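Member of DUF4221 family (Bacteroides vulgatus, PDB 3S9J) is of unknown function but folds as a six-bladed beta-propeller, and its full-length form is probably a membrane-attached lipoprotein. Local coordinates at residues Gln5-Leu10 / Glu314-Thr319; Val278-Ala283 / Phe304-Leu309; Arg114-Gln119 / Gln170-Gly175; Gly77-Phe82 / Ile100-Ser105. All blocks are in the same frame, centred on the assembly; numbering follows the deposited sequence.

Contact 1 of 4, residues Gln5-Leu10 / Glu314-Thr319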
loop_
_atom_site.group_PDB
_atom_site.type_symbol
_atom_site.label_atom_id
_atom_site.label_comp_id
_atom_site.label_asym_id
_atom_site.label_seq_id
_atom_site.Cartn_x
_atom_site.Cartn_y
_atom_site.Cartn_z
ATOM N N GLN A 5 -3.475 3.388 -26.070
ATOM C CA GLN A 5 -3.657 2.562 -24.870
ATOM C C GLN A 5 -3.051 1.156 -24.991
ATOM O O GLN A 5 -3.123 0.363 -24.050
ATOM C CB GLN A 5 -5.156 2.474 -24.499
ATOM C CG GLN A 5 -6.021 1.498 -25.331
ATOM C CD GLN A 5 -6.263 1.955 -26.761
ATOM O OE1 GLN A 5 -6.027 3.114 -27.107
ATOM N NE2 GLN A 5 -6.736 1.040 -27.598
ATOM N N ASN A 6 -2.453 0.834 -26.153
ATOM C CA ASN A 6 -1.827 -0.495 -26.329
ATOM C C ASN A 6 -0.399 -0.433 -26.878
ATOM O O ASN A 6 0.056 -1.333 -27.579
ATOM C CB ASN A 6 -2.702 -1.430 -27.182
ATOM C CG ASN A 6 -2.431 -2.906 -26.894
ATOM O OD1 ASN A 6 -1.762 -3.244 -25.918
ATOM N ND2 ASN A 6 -2.943 -3.782 -27.747
ATOM N N GLU A 7 0.340 0.614 -26.508
ATOM C CA GLU A 7 1.730 0.733 -26.948
ATOM C C GLU A 7 2.648 -0.254 -26.218
ATOM O O GLU A 7 3.532 -0.852 -26.843
ATOM C CB GLU A 7 2.239 2.174 -26.805
ATOM C CG GLU A 7 1.618 3.124 -27.820
ATOM C CD GLU A 7 2.278 4.487 -27.832
ATOM O OE1 GLU A 7 2.143 5.232 -26.835
ATOM O OE2 GLU A 7 2.929 4.812 -28.843
ATOM N N VAL A 8 2.440 -0.452 -24.914
ATOM C CA VAL A 8 3.347 -1.299 -24.153
ATOM C C VAL A 8 2.655 -2.462 -23.454
ATOM O O VAL A 8 1.422 -2.512 -23.330
ATOM C CB VAL A 8 4.188 -0.486 -23.110
ATOM C CG1 VAL A 8 4.969 0.632 -23.796
ATOM C CG2 VAL A 8 3.311 0.058 -21.973
ATOM N N GLU A 9 3.480 -3.415 -23.041
ATOM C CA GLU A 9 3.052 -4.516 -22.202
ATOM C C GLU A 9 4.138 -4.875 -21.188
ATOM O O GLU A 9 5.312 -4.556 -21.362
ATOM C CB GLU A 9 2.737 -5.744 -23.056
ATOM C CG GLU A 9 3.918 -6.345 -23.792
ATOM C CD GLU A 9 3.532 -7.552 -24.647
ATOM O OE1 GLU A 9 2.555 -8.252 -24.311
ATOM O OE2 GLU A 9 4.224 -7.798 -25.650
ATOM N N LEU A 10 3.737 -5.587 -20.147
ATOM C CA LEU A 10 4.658 -6.044 -19.114
ATOM C C LEU A 10 5.071 -7.495 -19.373
ATOM O O LEU A 10 4.206 -8.368 -19.560
ATOM C CB LEU A 10 3.997 -5.944 -17.745
ATOM C CG LEU A 10 3.832 -4.537 -17.185
ATOM C CD1 LEU A 10 2.899 -4.542 -15.982
ATOM C CD2 LEU A 10 5.196 -3.958 -16.809
ATOM N N GLU A 314 -1.390 9.182 -19.082
ATOM C CA GLU A 314 -1.995 8.537 -20.223
ATOM C C GLU A 314 -1.757 7.038 -20.105
ATOM O O GLU A 314 -0.645 6.600 -19.822
ATOM C CB GLU A 314 -1.396 9.083 -21.522
ATOM C CG GLU A 314 -1.616 10.594 -21.687
ATOM C CD GLU A 314 -0.773 11.224 -22.783
ATOM O OE1 GLU A 314 0.226 10.607 -23.227
ATOM O OE2 GLU A 314 -1.115 12.359 -23.180
ATOM N N ILE A 315 -2.809 6.247 -20.296
ATOM C CA ILE A 315 -2.675 4.788 -20.310
ATOM C C ILE A 315 -1.900 4.362 -21.564
ATOM O O ILE A 315 -2.304 4.688 -22.686
ATOM C CB ILE A 315 -4.044 4.084 -20.298
ATOM C CG1 ILE A 315 -4.821 4.424 -19.024
ATOM C CG2 ILE A 315 -3.867 2.546 -20.399
ATOM C CD1 ILE A 315 -6.263 3.972 -19.073
ATOM N N ILE A 316 -0.780 3.669 -21.374
ATOM C CA ILE A 316 0.057 3.211 -22.484
ATOM C C ILE A 316 0.047 1.685 -22.655
ATOM O O ILE A 316 0.554 1.162 -23.644
ATOM C CB ILE A 316 1.505 3.766 -22.421
ATOM C CG1 ILE A 316 2.205 3.446 -21.082
ATOM C CG2 ILE A 316 1.484 5.250 -22.681
ATOM C CD1 ILE A 316 3.734 3.631 -21.134
ATOM N N GLY A 317 -0.548 0.971 -21.700
ATOM C CA GLY A 317 -0.718 -0.459 -21.838
ATOM C C GLY A 317 -1.347 -1.093 -20.624
ATOM O O GLY A 317 -1.531 -0.444 -19.575
ATOM N N GLU A 318 -1.688 -2.367 -20.768
ATOM C CA GLU A 318 -2.285 -3.111 -19.682
ATOM C C GLU A 318 -2.044 -4.578 -19.900
ATOM O O GLU A 318 -2.322 -5.094 -20.994
ATOM C CB GLU A 318 -3.794 -2.820 -19.576
ATOM C CG GLU A 318 -4.475 -3.556 -18.419
ATOM C CD GLU A 318 -5.948 -3.221 -18.224
ATOM O OE1 GLU A 318 -6.510 -2.417 -19.010
ATOM O OE2 GLU A 318 -6.530 -3.771 -17.253
ATOM N N THR A 319 -1.561 -5.262 -18.869
ATOM C CA THR A 319 -1.256 -6.679 -18.986
ATOM C C THR A 319 -2.061 -7.465 -17.961
ATOM O O THR A 319 -2.134 -7.088 -16.800
ATOM C CB THR A 319 0.249 -6.911 -18.809
ATOM O OG1 THR A 319 0.933 -6.354 -19.937
ATOM C CG2 THR A 319 0.568 -8.392 -18.670
HETATM O O HOH W 1 -1.119 -3.472 -23.501
HETATM O O HOH W 2 0.018 -7.699 -22.071
#
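Thr319 and Leu10 meet at the firm end of this contact. OG1 of Thr319 stands beside its own backbone N (chi1 -69°), which turns it onto the Leu10 amide. Leu10 N donates to Thr319 OG1 over 2.9 Å with an almost straight N-H...O angle of 177°, while the CG2 methyl of Thr319 lies 3.7 Å from Leu10 O. Thr319 OG1 also meets a water at 2.7 Å. Another direct bond runs from Val8 N to Ile316 O at 2.8 Å. Next to it CG2 of Val8 packs against CG1 of Ile316 at 3.7 Å, the two branched chains crossing at a slant. A valine in place of Thr319 would keep the bulk but would probably leave Leu10 N without its acceptor.

The Gln5-Glu7 end is looser, and the side chains of Gln5, Asn6 and Glu7 are exposed. A water accepts from Glu318 N and sits 2.7 Å from Val8 O, filling in where the backbones do not join directly. Gly317 CA makes a CA-H...O contact with Val8 O at 3.3 Å, and a CB here would run into that oxygen. A classic beta bulge on the outer strand of one blade sets Ile316 and Gly317 together against Val308. Strand 8-19 is the outer strand of the next blade, whose other strands are C-terminal: the Velcro closure of a beta-propeller.

Contact 2 of 4, residues Val278-Ala283 / Phe304-Leu309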
loop_
_atom_site.group_PDB
_atom_site.type_symbol
_atom_site.label_atom_id
_atom_site.label_comp_id
_atom_site.label_asym_id
_atom_site.label_seq_id
_atom_site.Cartn_x
_atom_site.Cartn_y
_atom_site.Cartn_z
ATOM N N VAL A 278 6.952 6.182 -14.722
ATOM C CA VAL A 278 5.636 5.664 -15.100
ATOM C C VAL A 278 4.874 5.287 -13.837
ATOM O O VAL A 278 5.438 5.294 -12.753
ATOM C CB VAL A 278 5.759 4.428 -16.048
ATOM C CG1 VAL A 278 6.421 4.812 -17.369
ATOM C CG2 VAL A 278 6.534 3.304 -15.383
ATOM N N TYR A 279 3.589 4.994 -13.985
ATOM C CA TYR A 279 2.759 4.514 -12.884
ATOM C C TYR A 279 2.170 3.165 -13.238
ATOM O O TYR A 279 1.902 2.884 -14.407
ATOM C CB TYR A 279 1.617 5.485 -12.587
ATOM C CG TYR A 279 2.070 6.874 -12.226
ATOM C CD1 TYR A 279 2.393 7.804 -13.224
ATOM C CD2 TYR A 279 2.188 7.263 -10.888
ATOM C CE1 TYR A 279 2.839 9.096 -12.884
ATOM C CE2 TYR A 279 2.614 8.543 -10.545
ATOM C CZ TYR A 279 2.941 9.447 -11.539
ATOM O OH TYR A 279 3.365 10.707 -11.203
ATOM N N TYR A 280 1.958 2.346 -12.218
ATOM C CA TYR A 280 1.286 1.057 -12.348
ATOM C C TYR A 280 0.020 1.084 -11.493
ATOM O O TYR A 280 0.089 1.355 -10.287
ATOM C CB TYR A 280 2.178 -0.093 -11.883
ATOM C CG TYR A 280 3.524 -0.126 -12.543
ATOM C CD1 TYR A 280 3.647 -0.399 -13.893
ATOM C CD2 TYR A 280 4.696 0.095 -11.807
ATOM C CE1 TYR A 280 4.887 -0.404 -14.522
ATOM C CE2 TYR A 280 5.952 0.078 -12.431
ATOM C CZ TYR A 280 6.038 -0.188 -13.784
ATOM O OH TYR A 280 7.268 -0.185 -14.421
ATOM N N ARG A 281 -1.123 0.777 -12.095
ATOM C CA ARG A 281 -2.339 0.589 -11.328
ATOM C C ARG A 281 -2.795 -0.862 -11.448
ATOM O O ARG A 281 -2.986 -1.401 -12.553
ATOM C CB ARG A 281 -3.452 1.539 -11.787
ATOM C CG ARG A 281 -4.586 1.598 -10.793
ATOM C CD ARG A 281 -5.743 2.487 -11.221
ATOM N NE ARG A 281 -6.608 2.747 -10.082
ATOM C CZ ARG A 281 -7.846 3.207 -10.135
ATOM N NH1 ARG A 281 -8.438 3.459 -11.310
ATOM N NH2 ARG A 281 -8.504 3.392 -8.999
ATOM N N PHE A 282 -2.974 -1.503 -10.307
ATOM C CA PHE A 282 -3.423 -2.891 -10.282
ATOM C C PHE A 282 -4.960 -2.924 -10.290
ATOM O O PHE A 282 -5.605 -2.100 -9.634
ATOM C CB PHE A 282 -2.903 -3.591 -9.016
ATOM C CG PHE A 282 -1.429 -3.958 -9.059
ATOM C CD1 PHE A 282 -0.449 -2.974 -9.170
ATOM C CD2 PHE A 282 -1.025 -5.272 -8.973
ATOM C CE1 PHE A 282 0.894 -3.319 -9.206
ATOM C CE2 PHE A 282 0.311 -5.628 -9.016
ATOM C CZ PHE A 282 1.287 -4.633 -9.116
ATOM N N ALA A 283 -5.534 -3.893 -11.004
ATOM C CA ALA A 283 -6.990 -4.068 -11.082
ATOM C C ALA A 283 -7.316 -5.522 -10.786
ATOM O O ALA A 283 -6.657 -6.405 -11.324
ATOM C CB ALA A 283 -7.469 -3.697 -12.475
ATOM N N PHE A 304 -5.916 -10.704 -12.014
ATOM C CA PHE A 304 -5.657 -9.266 -11.953
ATOM C C PHE A 304 -4.949 -8.773 -13.189
ATOM O O PHE A 304 -4.472 -9.551 -14.027
ATOM C CB PHE A 304 -4.857 -8.900 -10.689
ATOM C CG PHE A 304 -3.456 -9.425 -10.669
ATOM C CD1 PHE A 304 -3.211 -10.761 -10.325
ATOM C CD2 PHE A 304 -2.377 -8.589 -10.942
ATOM C CE1 PHE A 304 -1.918 -11.274 -10.287
ATOM C CE2 PHE A 304 -1.080 -9.092 -10.920
ATOM C CZ PHE A 304 -0.855 -10.444 -10.581
ATOM N N SER A 305 -4.924 -7.458 -13.340
ATOM C CA SER A 305 -4.155 -6.836 -14.372
ATOM C C SER A 305 -3.340 -5.699 -13.779
ATOM O O SER A 305 -3.597 -5.238 -12.671
ATOM C CB SER A 305 -5.062 -6.309 -15.495
ATOM O OG SER A 305 -5.865 -5.235 -15.055
ATOM N N VAL A 306 -2.379 -5.236 -14.568
ATOM C CA VAL A 306 -1.630 -4.025 -14.259
ATOM C C VAL A 306 -1.682 -3.089 -15.439
ATOM O O VAL A 306 -1.272 -3.442 -16.556
ATOM C CB VAL A 306 -0.175 -4.339 -13.909
ATOM C CG1 VAL A 306 0.585 -3.031 -13.644
ATOM C CG2 VAL A 306 -0.114 -5.285 -12.673
ATOM N N ILE A 307 -2.244 -1.913 -15.187
ATOM C CA ILE A 307 -2.317 -0.818 -16.141
ATOM C C ILE A 307 -1.043 0.025 -16.006
ATOM O O ILE A 307 -0.656 0.382 -14.896
ATOM C CB ILE A 307 -3.532 0.088 -15.842
ATOM C CG1 ILE A 307 -4.837 -0.725 -15.830
ATOM C CG2 ILE A 307 -3.546 1.272 -16.800
ATOM C CD1 ILE A 307 -5.985 -0.123 -15.002
ATOM N N VAL A 308 -0.408 0.339 -17.127
ATOM C CA VAL A 308 0.768 1.198 -17.154
ATOM C C VAL A 308 0.365 2.586 -17.662
ATOM O O VAL A 308 -0.239 2.705 -18.719
ATOM C CB VAL A 308 1.887 0.619 -18.050
ATOM C CG1 VAL A 308 3.122 1.535 -18.002
ATOM C CG2 VAL A 308 2.258 -0.808 -17.601
ATOM N N LEU A 309 0.671 3.631 -16.898
ATOM C CA LEU A 309 0.399 4.998 -17.310
ATOM C C LEU A 309 1.728 5.743 -17.401
ATOM O O LEU A 309 2.638 5.502 -16.594
ATOM C CB LEU A 309 -0.507 5.713 -16.309
ATOM C CG LEU A 309 -1.879 5.077 -16.046
ATOM C CD1 LEU A 309 -1.870 4.145 -14.798
ATOM C CD2 LEU A 309 -2.969 6.164 -15.927
#
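Tyr279 with Leu309, Arg281 with Ile307 and Ala283 with Ser305 form three antiparallel hydrogen-bonded pairs, each with two N-H...O bonds of 2.8 to 2.9 Å between their backbone N and O atoms. The short strand axes approach to 4.5 Å and run 156° apart. Tyr280-Val308 and Phe282-Val306 are the intervening non-hydrogen-bonded pairs, and their side chains share one face of the sheet.

On that face Val306 CG2 sits over the middle of the Phe282 ring, 3.7 Å from its centroid and 11° off the normal, a CH-pi contact. CG2 reaches the ring because it lies opposite the carbonyl carbon of Val306, with CG1 turned toward Tyr280 CB at 3.8 Å. Phe304 runs alongside Phe282, their CD2 atoms 4.1 Å apart. Val308 CG2 meets the Tyr280 ring at its edge, 4.0 Å from CD1. With an alanine in place of Phe282, Val306 CG2 would probably lose its aromatic platform, and a gap would open beside Phe304.

On the reverse face Arg281 donates to the carbonyls of Tyr219 and Ala236, and Ser305 OG bonds to Glu318. The pair forms the middle of a four-stranded blade, with strand 266-273 beyond 278-284 and strand 315-321 beyond 304-309.

Contact 3 of 4, residues Arg114-Gln119 / Gln170-Gly175; sequences RNYNFQ and QDLRTG
Arg114-Gln119 and Gln170-Gly175 do not pair as strands: their nearest CA atoms, those of Tyr116 and Gly175, are 6.1 Å apart, and side chains span the interval. Arg114, modelled in two conformers, donates from NH1 to Arg173 O at 2.7 Å, with the oxygen near the guanidinium plane. Tyr116 CE2 lies over one face of that guanidinium, off toward the rim. Tyr116 OH goes on to donate to Leu172 O at 2.6 Å, in the carbonyl plane and on a lone pair, and Leu172 CD2 packs 4.0 Å from Tyr116 CZ.

Gln170 works in the other direction. With CG opposite the backbone N (chi1 -177°) and an extended chain, its amide reaches back to the first segment. NE2 donates to Asn117 O at 2.8 Å, from above that carbonyl's plane, and to Gly175 O at 2.9 Å and 173°.

Asp171 OD1 accepts from the backbone N atoms of Arg173 and Thr174, an Asx turn extended into an Asx motif, at the bend between strands 165-171 and 177-183. Two bonds from NE2 fix which way the Gln170 amide is flipped, and side-chain donors satisfy backbone carbonyls where neighbouring blades meet without a continuous sheet.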
loop_
_atom_site.group_PDB
_atom_site.type_symbol
_atom_site.label_atom_id
_atom_site.label_comp_id
_atom_site.label_asym_id
_atom_site.label_seq_id
_atom_site.Cartn_x
_atom_site.Cartn_y
_atom_site.Cartn_z
ATOM N N ARG A 114 12.503 9.063 18.860
ATOM C CA ARG A 114 11.381 9.726 19.503
ATOM C C ARG A 114 10.075 8.979 19.362
ATOM O O ARG A 114 9.845 8.315 18.378
ATOM C CB ARG A 114 11.204 11.111 18.924
ATOM C CG ARG A 114 12.272 12.038 19.391
ATOM C CD ARG A 114 11.933 13.442 19.094
ATOM N NE ARG A 114 10.592 13.810 19.529
ATOM C CZ ARG A 114 10.079 15.007 19.281
ATOM N NH1 ARG A 114 10.813 15.872 18.600
ATOM N NH2 ARG A 114 8.851 15.322 19.679
ATOM N N ASN A 115 9.228 9.101 20.393
ATOM C CA ASN A 115 7.829 8.653 20.324
ATOM C C ASN A 115 6.947 9.883 20.120
ATOM O O ASN A 115 7.219 10.931 20.714
ATOM C CB ASN A 115 7.412 7.998 21.627
ATOM C CG ASN A 115 8.037 6.646 21.833
ATOM O OD1 ASN A 115 8.105 5.818 20.916
ATOM N ND2 ASN A 115 8.440 6.388 23.071
ATOM N N TYR A 116 5.931 9.777 19.279
ATOM C CA TYR A 116 4.955 10.817 19.063
ATOM C C TYR A 116 3.551 10.280 19.317
ATOM O O TYR A 116 3.158 9.280 18.749
ATOM C CB TYR A 116 4.965 11.313 17.631
ATOM C CG TYR A 116 6.307 11.739 17.088
ATOM C CD1 TYR A 116 7.137 10.822 16.458
ATOM C CD2 TYR A 116 6.719 13.068 17.145
ATOM C CE1 TYR A 116 8.365 11.189 15.940
ATOM C CE2 TYR A 116 7.943 13.457 16.600
ATOM C CZ TYR A 116 8.769 12.514 16.001
ATOM O OH TYR A 116 9.968 12.873 15.457
ATOM N N ASN A 117 2.765 11.008 20.095
ATOM C CA ASN A 117 1.330 10.759 20.174
ATOM C C ASN A 117 0.662 11.283 18.924
ATOM O O ASN A 117 0.910 12.414 18.505
ATOM C CB ASN A 117 0.758 11.431 21.426
ATOM C CG ASN A 117 -0.741 11.242 21.574
ATOM O OD1 ASN A 117 -1.210 10.116 21.736
ATOM N ND2 ASN A 117 -1.507 12.348 21.511
ATOM N N PHE A 118 -0.178 10.467 18.289
ATOM C CA PHE A 118 -0.858 10.898 17.058
ATOM C C PHE A 118 -2.351 10.661 17.254
ATOM O O PHE A 118 -2.841 9.528 17.264
ATOM C CB PHE A 118 -0.329 10.171 15.798
ATOM C CG PHE A 118 -0.685 10.831 14.450
ATOM C CD1 PHE A 118 -1.989 11.201 14.124
ATOM C CD2 PHE A 118 0.280 10.958 13.457
ATOM C CE1 PHE A 118 -2.297 11.734 12.876
ATOM C CE2 PHE A 118 -0.013 11.492 12.208
ATOM C CZ PHE A 118 -1.313 11.886 11.912
ATOM N N GLN A 119 -3.066 11.760 17.436
ATOM C CA GLN A 119 -4.523 11.745 17.567
ATOM C C GLN A 119 -4.998 12.903 16.732
ATOM O O GLN A 119 -4.183 13.712 16.240
ATOM C CB GLN A 119 -4.925 11.958 19.028
ATOM C CG GLN A 119 -4.563 10.788 19.931
ATOM C CD GLN A 119 -4.801 11.113 21.410
ATOM O OE1 GLN A 119 -4.326 12.132 21.938
ATOM N NE2 GLN A 119 -5.539 10.241 22.084
ATOM N N GLN A 170 2.005 14.955 10.541
ATOM C CA GLN A 170 2.568 15.207 11.852
ATOM C C GLN A 170 3.977 15.736 11.714
ATOM O O GLN A 170 4.811 15.175 10.992
ATOM C CB GLN A 170 2.552 13.919 12.699
ATOM C CG GLN A 170 3.075 14.175 14.107
ATOM C CD GLN A 170 2.745 13.084 15.063
ATOM O OE1 GLN A 170 2.918 11.890 14.745
ATOM N NE2 GLN A 170 2.285 13.459 16.240
ATOM N N ASP A 171 4.260 16.832 12.419
ATOM C CA ASP A 171 5.557 17.461 12.367
ATOM C C ASP A 171 6.505 16.614 13.188
ATOM O O ASP A 171 6.262 16.358 14.363
ATOM C CB ASP A 171 5.443 18.889 12.906
ATOM C CG ASP A 171 6.697 19.678 12.704
ATOM O OD1 ASP A 171 7.696 19.346 13.344
ATOM O OD2 ASP A 171 6.716 20.581 11.853
ATOM N N LEU A 172 7.618 16.207 12.589
ATOM C CA LEU A 172 8.562 15.320 13.270
ATOM C C LEU A 172 9.454 16.048 14.299
ATOM O O LEU A 172 10.174 15.420 15.061
ATOM C CB LEU A 172 9.408 14.595 12.225
ATOM C CG LEU A 172 8.607 13.682 11.277
ATOM C CD1 LEU A 172 9.474 13.218 10.112
ATOM C CD2 LEU A 172 7.999 12.492 12.053
ATOM N N ARG A 173 9.384 17.374 14.347
ATOM C CA ARG A 173 10.038 18.098 15.446
ATOM C C ARG A 173 9.060 18.330 16.595
ATOM O O ARG A 173 9.350 18.014 17.732
ATOM C CB ARG A 173 10.610 19.423 15.004
ATOM C CG ARG A 173 11.300 20.124 16.199
ATOM C CD ARG A 173 11.997 21.339 15.870
ATOM N NE ARG A 173 12.436 22.022 17.097
ATOM C CZ ARG A 173 13.511 21.692 17.814
ATOM N NH1 ARG A 173 14.288 20.668 17.445
ATOM N NH2 ARG A 173 13.824 22.379 18.903
ATOM N N THR A 174 7.902 18.895 16.301
ATOM C CA THR A 174 7.011 19.400 17.345
ATOM C C THR A 174 5.873 18.450 17.743
ATOM O O THR A 174 5.194 18.699 18.757
ATOM C CB THR A 174 6.359 20.742 16.933
ATOM O OG1 THR A 174 5.402 20.507 15.907
ATOM C CG2 THR A 174 7.417 21.789 16.442
ATOM N N GLY A 175 5.622 17.444 16.919
ATOM C CA GLY A 175 4.486 16.539 17.105
ATOM C C GLY A 175 3.135 17.072 16.651
ATOM O O GLY A 175 2.125 16.363 16.733
#

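Contact 4 of 4, residues Gly77-Phe82 / Ile100-Ser105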
loop_
_atom_site.group_PDB
_atom_site.type_symbol
_atom_site.label_atom_id
_atom_site.label_comp_id
_atom_site.label_asym_id
_atom_site.label_seq_id
_atom_site.Cartn_x
_atom_site.Cartn_y
_atom_site.Cartn_z
ATOM N N GLY A 77 11.130 0.225 23.976
ATOM C CA GLY A 77 9.906 -0.515 23.787
ATOM C C GLY A 77 8.951 0.083 22.765
ATOM O O GLY A 77 8.611 1.278 22.819
ATOM N N LEU A 78 8.567 -0.763 21.814
ATOM C CA LEU A 78 7.595 -0.469 20.784
ATOM C C LEU A 78 6.490 -1.488 20.931
ATOM O O LEU A 78 6.566 -2.580 20.348
ATOM C CB LEU A 78 8.220 -0.586 19.413
ATOM C CG LEU A 78 9.444 0.285 19.148
ATOM C CD1 LEU A 78 10.243 -0.288 17.982
ATOM C CD2 LEU A 78 9.061 1.738 18.867
ATOM N N PRO A 79 5.428 -1.141 21.695
ATOM C CA PRO A 79 4.394 -2.113 22.033
ATOM C C PRO A 79 3.577 -2.675 20.894
ATOM O O PRO A 79 3.066 -3.788 21.023
ATOM C CB PRO A 79 3.459 -1.319 22.977
ATOM C CG PRO A 79 4.292 -0.254 23.543
ATOM C CD PRO A 79 5.233 0.133 22.423
ATOM N N ALA A 80 3.406 -1.941 19.784
ATOM C CA ALA A 80 2.373 -2.294 18.806
ATOM C C ALA A 80 2.646 -1.891 17.362
ATOM O O ALA A 80 1.787 -1.310 16.670
ATOM C CB ALA A 80 1.022 -1.735 19.245
ATOM N N VAL A 81 3.837 -2.233 16.894
ATOM C CA VAL A 81 4.239 -1.953 15.535
ATOM C C VAL A 81 3.399 -2.682 14.507
ATOM O O VAL A 81 3.175 -3.909 14.577
ATOM C CB VAL A 81 5.713 -2.327 15.292
ATOM C CG1 VAL A 81 6.099 -2.142 13.800
ATOM C CG2 VAL A 81 6.612 -1.555 16.227
ATOM N N PHE A 82 2.882 -1.886 13.595
ATOM C CA PHE A 82 2.238 -2.375 12.395
ATOM C C PHE A 82 2.311 -1.301 11.321
ATOM O O PHE A 82 1.493 -0.390 11.193
ATOM C CB PHE A 82 0.835 -2.938 12.610
ATOM C CG PHE A 82 0.606 -4.174 11.800
ATOM C CD1 PHE A 82 1.496 -5.234 11.912
ATOM C CD2 PHE A 82 -0.432 -4.271 10.901
ATOM C CE1 PHE A 82 1.353 -6.377 11.157
ATOM C CE2 PHE A 82 -0.593 -5.428 10.162
ATOM C CZ PHE A 82 0.327 -6.476 10.298
ATOM N N ILE A 100 -1.948 2.017 19.996
ATOM C CA ILE A 100 -1.619 2.906 21.084
ATOM C C ILE A 100 -1.489 4.393 20.639
ATOM O O ILE A 100 -0.936 5.207 21.376
ATOM C CB ILE A 100 -0.336 2.452 21.864
ATOM C CG1 ILE A 100 0.898 2.397 20.947
ATOM C CG2 ILE A 100 -0.562 1.091 22.587
ATOM C CD1 ILE A 100 2.207 2.347 21.723
ATOM N N SER A 101 -2.010 4.710 19.457
ATOM C CA SER A 101 -2.017 6.069 18.932
ATOM C C SER A 101 -0.613 6.694 18.900
ATOM O O SER A 101 -0.429 7.842 19.313
ATOM C CB SER A 101 -2.987 6.918 19.765
ATOM O OG SER A 101 -4.335 6.501 19.481
ATOM N N ARG A 102 0.377 5.944 18.432
ATOM C CA ARG A 102 1.766 6.399 18.505
ATOM C C ARG A 102 2.481 6.177 17.184
ATOM O O ARG A 102 2.348 5.116 16.568
ATOM C CB ARG A 102 2.521 5.672 19.629
ATOM C CG ARG A 102 3.969 6.099 19.831
ATOM C CD ARG A 102 4.665 5.302 20.931
ATOM N NE ARG A 102 4.064 5.573 22.227
ATOM C CZ ARG A 102 4.293 4.898 23.363
ATOM N NH1 ARG A 102 5.151 3.888 23.439
ATOM N NH2 ARG A 102 3.646 5.262 24.463
ATOM N N LEU A 103 3.225 7.202 16.761
ATOM C CA LEU A 103 4.236 7.083 15.734
ATOM C C LEU A 103 5.600 7.118 16.425
ATOM O O LEU A 103 5.783 7.851 17.391
ATOM C CB LEU A 103 4.093 8.263 14.767
ATOM C CG LEU A 103 5.072 8.446 13.626
ATOM C CD1 LEU A 103 4.742 7.487 12.511
ATOM C CD2 LEU A 103 4.946 9.874 13.154
ATOM N N SER A 104 6.571 6.338 15.944
ATOM C CA SER A 104 7.914 6.358 16.549
ATOM C C SER A 104 9.006 6.380 15.478
ATOM O O SER A 104 8.834 5.802 14.401
ATOM C CB SER A 104 8.157 5.159 17.465
ATOM O OG SER A 104 7.208 5.039 18.513
ATOM N N SER A 105 10.113 7.065 15.758
ATOM C CA SER A 105 11.293 6.979 14.919
ATOM C C SER A 105 12.313 6.107 15.612
ATOM O O SER A 105 12.457 6.132 16.834
ATOM C CB SER A 105 11.869 8.348 14.592
ATOM O OG SER A 105 12.109 9.052 15.795
HETATM O O HOH W 3 7.110 3.217 21.512
#
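Ile100 holds CG1 between its backbone N and carbonyl carbon (chi1 60°), and from there CD1 reaches the Pro79 ring. Arg102 first extends, its CG opposite the backbone N (chi1 -178°), then bends at chi3 (-65°) to lay its guanidinium beside the same proline. In this six-bladed beta-propeller the loop 77-82, which leads from one blade into the next, is thereby packed on the hairpin of strands 93-97 and 102-106. A G1 beta bulge, with Ser101 and Arg102 set together against Gln97, marks the start of the second of those strands.

Ile100 CD1 meets Pro79 CG at 3.8 Å, the two side chains crossing at about a right angle. The same methyl carbon also lies 3.5 Å above the guanidinium plane of Arg102, off toward its rim. Pro79 CD is 3.9 Å from Arg102 NH1, so methyl, proline and guanidinium form one cluster. Ala80 CB touches Ile100 CG1 more loosely, at 4.5 Å. Farther along, Leu78 CD2 rests 3.8 Å from Ser104 OG, whose stronger polar partner is Asn115, with a weak bond from Gln97.

Gln97 adds a further tie by accepting from Ala80 N. Between the two segments the polar link is indirect: a water lying in the guanidinium plane accepts from Arg102 NH1 at 2.8 Å and donates to Gly77 O, also at 2.8 Å.

In the fold
The four contacts form two pairs on opposite sides of the propeller. Contacts 1 and 2 have centres 9 Å apart. Strands 304-309 and 315-321 are neighbours in one blade, where Gly317 O and Val308 N lie 2.8 Å apart; Leu10 CD1, from the adjoining blade, packs 3.6 Å from Val306 CG1. Contacts 3 and 4, centres 12 Å apart, meet through strands 102-106 and 112-117, where Tyr116 N is 2.7 Å from Leu103 O. Contacts 1 and 3 are about 42 Å apart, centre to centre. Contact 1 closes a chain loop enclosing the other three. With the function unknown, no active site can be assigned; a sodium ion lies about 8 Å from the Leu78 side chain.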